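Local atomic coordinates of putative polyprenyl synthetase (PDB entry 3NF2), a protein that probably catalyses the magnesium-dependent condensation of isoprenoid diphosphates into longer polyprenyl diphosphates, as a member of the FPP/GGPP synthase family. Residues H215-A219 and Q311-A315; T208-Y212 and A318-M324. All blocks are in the same frame, centred on the assembly; numbering follows the deposited sequence.

Followed from the N terminus, the chain first reaches T208-Y212 and then H215-A219, neighbouring parts of helix 203-230. Some ninety mostly helical residues later, helix 300-319 comes back antiparallel and presents Q311-A315, which pairs with H215-A219 in interaction 1; 91 residues lie between these segments. At the end of that helix and in the turn that follows, A318-M324 meets T208-Y212 in interaction 2, closing a loop of 105 residues that encloses the first. The two contacts are therefore nested, with centres about 12 Å apart, and they touch where A315 CB lies 3.4 Å from Y212 O. Together they fasten helix 300-319 and its turn along helix 203-230.

Interaction 1 of 2, residues H215-A219 and Q311-A315; sequences HLGLA and QHTIA
Helical segments H215-A219 and Q311-A315 run antiparallel, their axes 7.7 Å apart at closest approach and their directions 161° from each other, with 5.0 Å between the CA atoms of H215 and A315 and 5.1 Å between those of A219 and Q311. This spacing is close for two helices, and the small residues at the interface account for it. A219 CB rests 3.7 Å from Q311 CB, while A315 CB sits 3.6 Å from L216 N, touching the backbone of the facing helix directly.

H215 and Q311 make the polar link. H215 ND1 donates a hydrogen bond to Q311 OE1, with an N-H...O angle of 158°; the modelled N-O separation of 2.5 Å is very short and its exact value should be read with caution. The imidazole and amide planes differ by 12°, so the two flat groups lie almost coplanar, the amide at the edge of the ring. A bend at chi2 in the Q311 chain turns its amide back along the interface to meet H215. L218 CD1 packs 3.3 Å from Q311 OE1, adding an apolar neighbour to the carbonyl oxygen.

I314 holds the ring from another direction. Its CG2 stands 3.6 Å from the centroid of the H215 ring and almost on the ring normal, a CH-pi contact over the face. Beyond the pair, L216 and H312 pack on A336 of helix 326-339, and H312 NE2 is hydrogen-bonded to D337 OD1.

The geometry is consistent with a proton on ND1, though the short distance makes the detail doubtful. The edge bond and the methyl over the face together probably limit rotation of the ring, joining a directional polar link to otherwise apolar helix packing.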
ATOM      1  N   HIS A 215      -1.269 -24.533  -4.119  1.00 46.33           N
ATOM      2  CA  HIS A 215      -2.263 -25.551  -4.451  1.00 44.76           C
ATOM      3  C   HIS A 215      -3.162 -25.897  -3.277  1.00 42.68           C
ATOM      4  O   HIS A 215      -4.342 -26.206  -3.466  1.00 50.00           O
ATOM      5  CB  HIS A 215      -1.607 -26.775  -5.091  1.00 44.83           C
ATOM      6  CG  HIS A 215      -1.097 -26.508  -6.471  1.00 40.62           C
ATOM      7  ND1 HIS A 215      -1.924 -26.463  -7.574  1.00 39.50           N
ATOM      8  CD2 HIS A 215       0.148 -26.228  -6.925  1.00 41.94           C
ATOM      9  CE1 HIS A 215      -1.207 -26.182  -8.650  1.00 48.01           C
ATOM     10  NE2 HIS A 215       0.055 -26.041  -8.285  1.00 40.00           N
ATOM     11  N   LEU A 216      -2.626 -25.780  -2.069  1.00 42.38           N
ATOM     12  CA  LEU A 216      -3.448 -25.833  -0.860  1.00 41.08           C
ATOM     13  C   LEU A 216      -4.451 -24.670  -0.818  1.00 44.49           C
ATOM     14  O   LEU A 216      -5.591 -24.837  -0.368  1.00 42.95           O
ATOM     15  CB  LEU A 216      -2.563 -25.810   0.388  1.00 39.46           C
ATOM     16  CG  LEU A 216      -3.234 -25.708   1.762  1.00 52.94           C
ATOM     17  CD1 LEU A 216      -4.080 -26.933   1.989  1.00 62.43           C
ATOM     18  CD2 LEU A 216      -2.226 -25.542   2.884  1.00 56.12           C
ATOM     19  N   GLY A 217      -4.008 -23.501  -1.293  1.00 43.59           N
ATOM     20  CA  GLY A 217      -4.843 -22.309  -1.362  1.00 38.84           C
ATOM     21  C   GLY A 217      -6.019 -22.464  -2.300  1.00 38.83           C
ATOM     22  O   GLY A 217      -7.150 -22.080  -1.966  1.00 41.53           O
ATOM     23  N   LEU A 218      -5.754 -23.047  -3.463  1.00 37.54           N
ATOM     24  CA  LEU A 218      -6.801 -23.344  -4.440  1.00 41.61           C
ATOM     25  C   LEU A 218      -7.802 -24.367  -3.919  1.00 46.54           C
ATOM     26  O   LEU A 218      -9.011 -24.234  -4.157  1.00 48.36           O
ATOM     27  CB  LEU A 218      -6.190 -23.816  -5.759  1.00 40.18           C
ATOM     28  CG  LEU A 218      -5.433 -22.772  -6.591  1.00 47.68           C
ATOM     29  CD1 LEU A 218      -4.655 -23.451  -7.697  1.00 40.66           C
ATOM     30  CD2 LEU A 218      -6.392 -21.748  -7.195  1.00 50.97           C
ATOM     31  N   ALA A 219      -7.306 -25.368  -3.188  1.00 47.04           N
ATOM     32  CA  ALA A 219      -8.180 -26.389  -2.609  1.00 48.71           C
ATOM     33  C   ALA A 219      -9.063 -25.750  -1.548  1.00 48.82           C
ATOM     34  O   ALA A 219     -10.250 -26.068  -1.428  1.00 49.64           O
ATOM     35  CB  ALA A 219      -7.362 -27.529  -2.019  1.00 50.74           C
ATOM     36  N   GLN A 311      -6.556 -30.449  -6.193  1.00 49.90           N
ATOM     37  CA  GLN A 311      -5.599 -29.454  -5.704  1.00 47.93           C
ATOM     38  C   GLN A 311      -4.918 -29.879  -4.399  1.00 44.42           C
ATOM     39  O   GLN A 311      -3.720 -29.656  -4.223  1.00 44.00           O
ATOM     40  CB  GLN A 311      -6.267 -28.086  -5.554  1.00 44.61           C
ATOM     41  CG  GLN A 311      -6.592 -27.422  -6.878  1.00 38.84           C
ATOM     42  CD  GLN A 311      -5.338 -27.016  -7.621  1.00 45.04           C
ATOM     43  OE1 GLN A 311      -4.322 -26.700  -7.007  1.00 48.59           O
ATOM     44  NE2 GLN A 311      -5.400 -27.029  -8.949  1.00 32.82           N
ATOM     45  N   HIS A 312      -5.701 -30.476  -3.507  1.00 43.06           N
ATOM     46  CA  HIS A 312      -5.216 -31.146  -2.305  1.00 52.16           C
ATOM     47  C   HIS A 312      -4.069 -32.106  -2.644  1.00 52.49           C
ATOM     48  O   HIS A 312      -3.002 -32.049  -2.036  1.00 54.43           O
ATOM     49  CB  HIS A 312      -6.380 -31.905  -1.661  1.00 55.58           C
ATOM     50  CG  HIS A 312      -6.027 -32.635  -0.402  1.00 70.31           C
ATOM     51  ND1 HIS A 312      -5.399 -33.863  -0.400  1.00 82.43           N
ATOM     52  CD2 HIS A 312      -6.260 -32.331   0.897  1.00 79.04           C
ATOM     53  CE1 HIS A 312      -5.241 -34.273   0.846  1.00 82.34           C
ATOM     54  NE2 HIS A 312      -5.750 -33.359   1.652  1.00 80.42           N
ATOM     55  N   THR A 313      -4.309 -32.959  -3.635  1.00 52.67           N
ATOM     56  CA  THR A 313      -3.367 -33.968  -4.090  1.00 51.60           C
ATOM     57  C   THR A 313      -2.090 -33.344  -4.643  1.00 52.24           C
ATOM     58  O   THR A 313      -1.003 -33.771  -4.279  1.00 55.27           O
ATOM     59  CB  THR A 313      -4.048 -34.905  -5.129  1.00 52.73           C
ATOM     60  OG1 THR A 313      -5.077 -35.657  -4.471  1.00 58.77           O
ATOM     61  CG2 THR A 313      -3.051 -35.857  -5.801  1.00 50.85           C
ATOM     62  N   ILE A 314      -2.218 -32.332  -5.500  1.00 52.79           N
ATOM     63  CA  ILE A 314      -1.045 -31.617  -6.044  1.00 53.38           C
ATOM     64  C   ILE A 314      -0.208 -30.950  -4.938  1.00 55.93           C
ATOM     65  O   ILE A 314       1.036 -30.952  -4.995  1.00 50.45           O
ATOM     66  CB  ILE A 314      -1.446 -30.585  -7.126  1.00 50.89           C
ATOM     67  CG1 ILE A 314      -2.211 -31.289  -8.253  1.00 58.80           C
ATOM     68  CG2 ILE A 314      -0.206 -29.851  -7.705  1.00 40.06           C
ATOM     69  CD1 ILE A 314      -3.141 -30.384  -9.048  1.00 62.29           C
ATOM     70  N   ALA A 315      -0.896 -30.411  -3.929  1.00 54.41           N
ATOM     71  CA  ALA A 315      -0.236 -29.816  -2.762  1.00 56.10           C
ATOM     72  C   ALA A 315       0.561 -30.862  -1.972  1.00 53.57           C
ATOM     73  O   ALA A 315       1.770 -30.724  -1.804  1.00 55.61           O
ATOM     74  CB  ALA A 315      -1.252 -29.122  -1.860  1.00 43.16           C
TER

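Interaction 2 of 2, residues T208-Y212 and A318-M324; sequences TLEKY and ALDAVDM
The Y212 ring meets L319 over one face, where L319 CD2 stands 4.2 Å above the plane, offset toward the rim; the carbonyl oxygen of L209, from the ring's own helix, lies in plane at the edge. The closest approach of the leucine is through its branch point, L319 CG being 3.6 Å from Y212 CD2, and CD1 extends along the same side of the ring to CE2. With CG anti to the backbone N (chi1 157°), the tyrosine projects between the helices toward helix 326-339. There its hydroxyl is hydrogen-bonded to the backbone oxygen of F332, whose ring meets it at about 85°, and L319 also packs on F332 and T333.

A318 packs against the tyrosine's backbone: A318 CB is 4.0 Å from Y212 N. One turn earlier on helix 203-230, T208 reaches toward V322 of the other segment, tip to tip, with 3.7 Å between T208 CG2 and V322 CG2. That threonine methyl also lies 3.4 Å from A318 O. The T208 hydroxyl turns to its own helix, bonding to the backbone oxygen of R204, so the methyl is the branch that makes the contact. A looser apolar touch joins L209 CD2 to M324 CE at 4.2 Å.

L319-V322 forms a type I beta turn, with V322 N bonded to L319 O at 3.2 Å. R329 donates hydrogen bonds to the carbonyl oxygens of V322 and M324. The end of helix 300-319 and the type I turn thus pack against helix 203-230, with helix 326-339 behind, within the all-helical fold of the FPP/GGPP synthase family.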
ATOM      1  N   THR A 208       9.346 -24.970  -3.641  1.00 58.58           N
ATOM      2  CA  THR A 208       8.548 -26.153  -3.556  1.00 54.16           C
ATOM      3  C   THR A 208       7.483 -26.029  -2.507  1.00 54.15           C
ATOM      4  O   THR A 208       6.373 -26.420  -2.693  1.00 56.15           O
ATOM      5  CB  THR A 208       9.420 -27.383  -3.394  1.00 57.51           C
ATOM      6  OG1 THR A 208      10.210 -27.528  -4.572  1.00 52.05           O
ATOM      7  CG2 THR A 208       8.598 -28.595  -3.219  1.00 49.74           C
ATOM      8  N   LEU A 209       7.836 -25.453  -1.394  1.00 54.45           N
ATOM      9  CA  LEU A 209       6.877 -25.214  -0.307  1.00 54.00           C
ATOM     10  C   LEU A 209       5.815 -24.212  -0.732  1.00 51.50           C
ATOM     11  O   LEU A 209       4.682 -24.270  -0.277  1.00 48.78           O
ATOM     12  CB  LEU A 209       7.589 -24.690   0.943  1.00 59.65           C
ATOM     13  CG  LEU A 209       8.500 -25.636   1.729  1.00 59.01           C
ATOM     14  CD1 LEU A 209       9.564 -24.819   2.420  1.00 64.26           C
ATOM     15  CD2 LEU A 209       7.706 -26.446   2.741  1.00 53.01           C
ATOM     16  N   GLU A 210       6.214 -23.293  -1.601  1.00 54.04           N
ATOM     17  CA  GLU A 210       5.328 -22.348  -2.257  1.00 55.89           C
ATOM     18  C   GLU A 210       4.300 -23.085  -3.126  1.00 55.73           C
ATOM     19  O   GLU A 210       3.103 -22.786  -3.074  1.00 54.77           O
ATOM     20  CB  GLU A 210       6.184 -21.400  -3.096  1.00 58.72           C
ATOM     21  CG  GLU A 210       5.534 -20.131  -3.563  1.00 70.14           C
ATOM     22  CD  GLU A 210       6.547 -19.157  -4.129  1.00 81.12           C
ATOM     23  OE1 GLU A 210       6.666 -19.072  -5.372  1.00 78.49           O
ATOM     24  OE2 GLU A 210       7.236 -18.488  -3.325  1.00 89.35           O
ATOM     25  N   LYS A 211       4.766 -24.070  -3.895  1.00 56.74           N
ATOM     26  CA  LYS A 211       3.883 -24.902  -4.722  1.00 54.61           C
ATOM     27  C   LYS A 211       2.870 -25.687  -3.877  1.00 55.13           C
ATOM     28  O   LYS A 211       1.700 -25.801  -4.243  1.00 53.82           O
ATOM     29  CB  LYS A 211       4.697 -25.826  -5.629  1.00 57.36           C
ATOM     30  CG  LYS A 211       5.317 -25.089  -6.823  1.00 72.05           C
ATOM     31  CD  LYS A 211       6.503 -25.835  -7.445  1.00 77.60           C
ATOM     32  CE  LYS A 211       7.088 -25.044  -8.619  1.00 75.25           C
ATOM     33  NZ  LYS A 211       8.489 -25.437  -8.959  1.00 72.32           N
ATOM     34  N   TYR A 212       3.317 -26.187  -2.732  1.00 48.75           N
ATOM     35  CA  TYR A 212       2.417 -26.799  -1.771  1.00 47.47           C
ATOM     36  C   TYR A 212       1.346 -25.808  -1.310  1.00 50.22           C
ATOM     37  O   TYR A 212       0.157 -26.138  -1.275  1.00 48.33           O
ATOM     38  CB  TYR A 212       3.212 -27.343  -0.573  1.00 45.27           C
ATOM     39  CG  TYR A 212       2.394 -27.485   0.689  1.00 44.41           C
ATOM     40  CD1 TYR A 212       2.386 -26.479   1.654  1.00 38.65           C
ATOM     41  CD2 TYR A 212       1.619 -28.617   0.914  1.00 42.37           C
ATOM     42  CE1 TYR A 212       1.606 -26.591   2.803  1.00 41.91           C
ATOM     43  CE2 TYR A 212       0.845 -28.750   2.073  1.00 40.29           C
ATOM     44  CZ  TYR A 212       0.849 -27.735   3.017  1.00 43.82           C
ATOM     45  OH  TYR A 212       0.086 -27.854   4.172  1.00 40.06           O
ATOM     46  N   ALA A 318       3.446 -32.257  -3.628  1.00 63.06           N
ATOM     47  CA  ALA A 318       4.597 -31.339  -3.681  1.00 64.21           C
ATOM     48  C   ALA A 318       5.465 -31.432  -2.415  1.00 65.06           C
ATOM     49  O   ALA A 318       6.679 -31.253  -2.486  1.00 65.04           O
ATOM     50  CB  ALA A 318       4.158 -29.903  -3.938  1.00 62.18           C
ATOM     51  N   LEU A 319       4.839 -31.712  -1.268  1.00 64.00           N
ATOM     52  CA  LEU A 319       5.555 -31.957  -0.007  1.00 65.05           C
ATOM     53  C   LEU A 319       6.538 -33.116  -0.093  1.00 67.54           C
ATOM     54  O   LEU A 319       7.592 -33.079   0.541  1.00 71.28           O
ATOM     55  CB  LEU A 319       4.581 -32.281   1.121  1.00 65.86           C
ATOM     56  CG  LEU A 319       3.929 -31.204   1.979  1.00 69.72           C
ATOM     57  CD1 LEU A 319       2.953 -31.875   2.926  1.00 71.77           C
ATOM     58  CD2 LEU A 319       4.947 -30.378   2.749  1.00 74.35           C
ATOM     59  N   ASP A 320       6.166 -34.151  -0.848  1.00 67.94           N
ATOM     60  CA  ASP A 320       7.006 -35.328  -1.089  1.00 67.97           C
ATOM     61  C   ASP A 320       8.370 -34.961  -1.693  1.00 70.38           C
ATOM     62  O   ASP A 320       9.376 -35.618  -1.414  1.00 74.15           O
ATOM     63  CB  ASP A 320       6.275 -36.316  -2.011  1.00 63.48           C
ATOM     64  CG  ASP A 320       4.950 -36.820  -1.423  1.00 69.21           C
ATOM     65  OD1 ASP A 320       4.656 -36.530  -0.235  1.00 56.87           O
ATOM     66  OD2 ASP A 320       4.209 -37.528  -2.148  1.00 71.19           O
ATOM     67  N   ALA A 321       8.391 -33.895  -2.497  1.00 67.03           N
ATOM     68  CA  ALA A 321       9.585 -33.446  -3.220  1.00 68.44           C
ATOM     69  C   ALA A 321      10.640 -32.742  -2.353  1.00 68.51           C
ATOM     70  O   ALA A 321      11.783 -32.568  -2.789  1.00 65.11           O
ATOM     71  CB  ALA A 321       9.181 -32.546  -4.405  1.00 64.30           C
ATOM     72  N   VAL A 322      10.264 -32.332  -1.144  1.00 69.88           N
ATOM     73  CA  VAL A 322      11.196 -31.613  -0.266  1.00 73.76           C
ATOM     74  C   VAL A 322      11.703 -32.405   0.943  1.00 75.16           C
ATOM     75  O   VAL A 322      10.918 -32.964   1.726  1.00 71.49           O
ATOM     76  CB  VAL A 322      10.672 -30.223   0.188  1.00 74.79           C
ATOM     77  CG1 VAL A 322      11.318 -29.122  -0.644  1.00 80.43           C
ATOM     78  CG2 VAL A 322       9.154 -30.151   0.119  1.00 71.80           C
ATOM     79  N   ASP A 323      13.030 -32.422   1.071  1.00 75.36           N
ATOM     80  CA  ASP A 323      13.724 -33.032   2.195  1.00 74.35           C
ATOM     81  C   ASP A 323      13.411 -32.253   3.465  1.00 70.86           C
ATOM     82  O   ASP A 323      13.697 -31.060   3.570  1.00 71.57           O
ATOM     83  CB  ASP A 323      15.231 -33.066   1.930  1.00 76.12           C
ATOM     84  CG  ASP A 323      15.971 -34.027   2.847  1.00 84.60           C
ATOM     85  OD1 ASP A 323      15.321 -34.851   3.534  1.00 85.54           O
ATOM     86  OD2 ASP A 323      17.217 -33.956   2.874  1.00 89.79           O
ATOM     87  N   MET A 324      12.826 -32.952   4.427  1.00 68.46           N
ATOM     88  CA  MET A 324      12.154 -32.328   5.550  1.00 68.82           C
ATOM     89  C   MET A 324      11.971 -33.392   6.623  1.00 72.55           C
ATOM     90  O   MET A 324      11.676 -34.545   6.294  1.00 73.87           O
ATOM     91  CB  MET A 324      10.792 -31.821   5.062  1.00 67.23           C
ATOM     92  CG  MET A 324       9.811 -31.325   6.102  1.00 65.53           C
ATOM     93  SD  MET A 324       8.176 -31.062   5.362  1.00 48.77           S
ATOM     94  CE  MET A 324       8.627 -30.419   3.766  1.00 39.11           C
TER